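Local coordinates for protein ribokinase (Thermotoga maritima, PDB 1VM7) that probably phosphorylates D-ribose at O-5, using ATP and magnesium, to give D-ribose 5-phosphate, at residues N125-E131 with E149-T154. Residues are numbered along the deposited sequence; the frame is centred on the assembly and turned at random.
Sequences NAELKKE and EIPFET
The hydroxyl of T154 donates a short hydrogen bond to the carbonyl of L128, OG1 to O 2.6 Å, meeting the oxygen from the side at a C=O...OG1 angle of 123° and tilted 17° from the carbonyl plane. OG1 sits beside the backbone N of T154, and CG2, anti to that N, also packs near the same oxygen. P151 brings its ring edge to this oxygen too, CD to L128 O 3.3 Å, while the same CD lies 3.4 Å from N125 O and CG packs against A126 O; the proline thus fills the bend of 125-128, where L128 centres an inverse gamma turn. On the buried side L128 CD2 rests on I150 CD1 at 4.0 Å, a leucine methyl against the end of the isoleucine's longer arm. Farther along, K130 N gives a weak but nearly straight hydrogen bond to E153 OE2 (3.4 Å, 166°), and the two side chains cross at about a right angle, K130 CG and CD against the carboxylate. The ammonium of K130 instead pairs with E131, NZ to OE2 2.6 Å. At the other end, N125 CB covers E149 O, and N125 ND2 is tied to S23 O. P151 occupies the N-cap position of helix 152-161; the contact joins the loop after strand 116-121 to that helix start in the PfkB-family ribokinase fold, beside E149, a predicted ribose-binding residue whose OE1 bonds S22 OG and K53 N.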
ATOM      1  N   ASN A 125     -10.517   8.592  -8.169  1.00 30.93           N
ATOM      2  CA  ASN A 125     -11.549   8.060  -9.074  1.00 31.31           C
ATOM      3  C   ASN A 125     -12.978   8.423  -8.655  1.00 31.27           C
ATOM      4  O   ASN A 125     -13.833   8.631  -9.492  1.00 31.19           O
ATOM      5  CB  ASN A 125     -11.413   6.547  -9.242  1.00 31.85           C
ATOM      6  CG  ASN A 125     -10.122   6.156  -9.941  1.00 32.02           C
ATOM      7  OD1 ASN A 125      -9.866   6.561 -11.068  1.00 31.09           O
ATOM      8  ND2 ASN A 125      -9.306   5.388  -9.261  1.00 32.54           N
ATOM      9  N   ALA A 126     -13.197   8.545  -7.349  1.00 31.50           N
ATOM     10  CA  ALA A 126     -14.500   8.872  -6.802  1.00 31.32           C
ATOM     11  C   ALA A 126     -14.877  10.337  -7.036  1.00 31.56           C
ATOM     12  O   ALA A 126     -16.019  10.726  -6.825  1.00 31.45           O
ATOM     13  CB  ALA A 126     -14.522   8.536  -5.302  1.00 30.84           C
ATOM     14  N   GLU A 127     -13.914  11.148  -7.455  1.00 31.60           N
ATOM     15  CA  GLU A 127     -14.151  12.542  -7.696  1.00 31.94           C
ATOM     16  C   GLU A 127     -14.559  12.837  -9.118  1.00 32.19           C
ATOM     17  O   GLU A 127     -14.867  13.974  -9.433  1.00 33.15           O
ATOM     18  CB  GLU A 127     -12.900  13.324  -7.339  1.00 31.87           C
ATOM     19  CG  GLU A 127     -12.492  13.181  -5.896  1.00 32.58           C
ATOM     20  CD  GLU A 127     -13.561  13.652  -4.911  1.00 34.46           C
ATOM     21  OE1 GLU A 127     -13.895  14.873  -4.862  1.00 32.86           O
ATOM     22  OE2 GLU A 127     -14.050  12.785  -4.149  1.00 37.10           O
ATOM     23  N   LEU A 128     -14.579  11.826  -9.970  1.00 32.81           N
ATOM     24  CA  LEU A 128     -14.908  11.996 -11.366  1.00 33.21           C
ATOM     25  C   LEU A 128     -16.420  12.006 -11.510  1.00 33.75           C
ATOM     26  O   LEU A 128     -17.054  10.995 -11.859  1.00 33.54           O
ATOM     27  CB  LEU A 128     -14.266  10.908 -12.198  1.00 32.44           C
ATOM     28  CG  LEU A 128     -14.496  10.981 -13.711  1.00 33.85           C
ATOM     29  CD1 LEU A 128     -14.634  12.426 -14.264  1.00 33.12           C
ATOM     30  CD2 LEU A 128     -13.408  10.212 -14.428  1.00 34.42           C
ATOM     31  N   LYS A 129     -16.960  13.191 -11.258  1.00 34.00           N
ATOM     32  CA  LYS A 129     -18.390  13.454 -11.262  1.00 34.60           C
ATOM     33  C   LYS A 129     -18.780  14.188 -12.535  1.00 34.74           C
ATOM     34  O   LYS A 129     -17.925  14.714 -13.289  1.00 33.58           O
ATOM     35  CB  LYS A 129     -18.766  14.290 -10.033  1.00 35.03           C
ATOM     36  CG  LYS A 129     -18.556  13.541  -8.684  1.00 36.81           C
ATOM     37  CD  LYS A 129     -18.371  14.527  -7.536  1.00 38.63           C
ATOM     38  CE  LYS A 129     -17.941  13.842  -6.248  1.00 39.15           C
ATOM     39  NZ  LYS A 129     -18.959  12.865  -5.818  1.00 41.24           N
ATOM     40  N   LYS A 130     -20.087  14.239 -12.753  1.00 35.23           N
ATOM     41  CA  LYS A 130     -20.631  14.715 -14.019  1.00 36.08           C
ATOM     42  C   LYS A 130     -20.271  16.176 -14.271  1.00 35.89           C
ATOM     43  O   LYS A 130     -20.059  16.548 -15.419  1.00 36.29           O
ATOM     44  CB  LYS A 130     -22.130  14.372 -14.113  1.00 35.87           C
ATOM     45  CG  LYS A 130     -23.031  15.014 -13.064  1.00 37.05           C
ATOM     46  CD  LYS A 130     -24.353  14.251 -12.921  1.00 36.96           C
ATOM     47  CE  LYS A 130     -25.467  15.171 -12.481  1.00 39.04           C
ATOM     48  NZ  LYS A 130     -25.066  16.040 -11.327  1.00 39.72           N
ATOM     49  N   GLU A 131     -20.090  16.940 -13.192  1.00 36.42           N
ATOM     50  CA  GLU A 131     -19.692  18.342 -13.236  1.00 36.72           C
ATOM     51  C   GLU A 131     -18.271  18.588 -13.749  1.00 36.78           C
ATOM     52  O   GLU A 131     -17.935  19.707 -14.127  1.00 36.97           O
ATOM     53  CB  GLU A 131     -19.857  18.922 -11.843  1.00 37.32           C
ATOM     54  CG  GLU A 131     -21.322  18.994 -11.393  1.00 38.38           C
ATOM     55  CD  GLU A 131     -21.835  17.691 -10.805  1.00 41.20           C
ATOM     56  OE1 GLU A 131     -20.997  16.800 -10.493  1.00 42.66           O
ATOM     57  OE2 GLU A 131     -23.071  17.561 -10.650  1.00 38.58           O
ATOM     58  N   GLU A 149     -15.771   1.765 -12.865  1.00 34.21           N
ATOM     59  CA  GLU A 149     -14.834   2.070 -11.775  1.00 34.74           C
ATOM     60  C   GLU A 149     -14.754   3.582 -11.405  1.00 34.64           C
ATOM     61  O   GLU A 149     -13.760   4.066 -10.869  1.00 34.61           O
ATOM     62  CB  GLU A 149     -13.475   1.543 -12.159  1.00 34.94           C
ATOM     63  CG  GLU A 149     -13.337   0.025 -12.005  1.00 35.29           C
ATOM     64  CD  GLU A 149     -11.899  -0.437 -12.231  1.00 34.98           C
ATOM     65  OE1 GLU A 149     -11.166   0.275 -12.936  1.00 34.72           O
ATOM     66  OE2 GLU A 149     -11.496  -1.496 -11.695  1.00 35.27           O
ATOM     67  N   ILE A 150     -15.799   4.318 -11.748  1.00 34.12           N
ATOM     68  CA  ILE A 150     -15.972   5.693 -11.336  1.00 33.59           C
ATOM     69  C   ILE A 150     -17.434   5.785 -10.923  1.00 33.26           C
ATOM     70  O   ILE A 150     -18.194   4.804 -11.061  1.00 33.33           O
ATOM     71  CB  ILE A 150     -15.588   6.688 -12.478  1.00 33.69           C
ATOM     72  CG1 ILE A 150     -16.433   6.450 -13.733  1.00 34.01           C
ATOM     73  CG2 ILE A 150     -14.127   6.530 -12.794  1.00 34.39           C
ATOM     74  CD1 ILE A 150     -16.220   7.462 -14.814  1.00 34.08           C
ATOM     75  N   PRO A 151     -17.840   6.926 -10.372  1.00 33.20           N
ATOM     76  CA  PRO A 151     -19.228   7.008  -9.930  1.00 33.09           C
ATOM     77  C   PRO A 151     -20.173   6.710 -11.077  1.00 32.84           C
ATOM     78  O   PRO A 151     -19.970   7.222 -12.182  1.00 32.68           O
ATOM     79  CB  PRO A 151     -19.348   8.480  -9.497  1.00 32.60           C
ATOM     80  CG  PRO A 151     -18.003   8.842  -9.082  1.00 32.10           C
ATOM     81  CD  PRO A 151     -17.132   8.194 -10.096  1.00 32.86           C
ATOM     82  N   PHE A 152     -21.160   5.854 -10.837  1.00 33.14           N
ATOM     83  CA  PHE A 152     -21.981   5.383 -11.926  1.00 33.27           C
ATOM     84  C   PHE A 152     -22.683   6.556 -12.610  1.00 33.19           C
ATOM     85  O   PHE A 152     -22.851   6.585 -13.823  1.00 32.48           O
ATOM     86  CB  PHE A 152     -23.016   4.377 -11.441  1.00 34.17           C
ATOM     87  CG  PHE A 152     -23.799   3.809 -12.555  1.00 34.18           C
ATOM     88  CD1 PHE A 152     -23.172   2.981 -13.479  1.00 33.69           C
ATOM     89  CD2 PHE A 152     -25.121   4.187 -12.756  1.00 33.59           C
ATOM     90  CE1 PHE A 152     -23.869   2.466 -14.548  1.00 34.76           C
ATOM     91  CE2 PHE A 152     -25.833   3.680 -13.835  1.00 34.34           C
ATOM     92  CZ  PHE A 152     -25.206   2.819 -14.733  1.00 34.87           C
ATOM     93  N   GLU A 153     -23.080   7.540 -11.822  1.00 33.63           N
ATOM     94  CA  GLU A 153     -23.794   8.696 -12.361  1.00 34.75           C
ATOM     95  C   GLU A 153     -23.035   9.379 -13.481  1.00 33.90           C
ATOM     96  O   GLU A 153     -23.640   9.997 -14.372  1.00 34.00           O
ATOM     97  CB  GLU A 153     -24.069   9.759 -11.287  1.00 35.13           C
ATOM     98  CG  GLU A 153     -22.781  10.422 -10.738  1.00 39.66           C
ATOM     99  CD  GLU A 153     -22.990  11.853 -10.294  1.00 43.03           C
ATOM    100  OE1 GLU A 153     -24.077  12.138  -9.763  1.00 45.61           O
ATOM    101  OE2 GLU A 153     -22.059  12.683 -10.481  1.00 45.27           O
ATOM    102  N   THR A 154     -21.707   9.312 -13.408  1.00 32.94           N
ATOM    103  CA  THR A 154     -20.875   9.938 -14.414  1.00 31.80           C
ATOM    104  C   THR A 154     -20.871   9.071 -15.648  1.00 31.34           C
ATOM    105  O   THR A 154     -21.118   9.543 -16.750  1.00 30.96           O
ATOM    106  CB  THR A 154     -19.445  10.164 -13.918  1.00 31.69           C
ATOM    107  OG1 THR A 154     -19.476  11.111 -12.859  1.00 29.76           O
ATOM    108  CG2 THR A 154     -18.551  10.724 -15.039  1.00 30.81           C
TER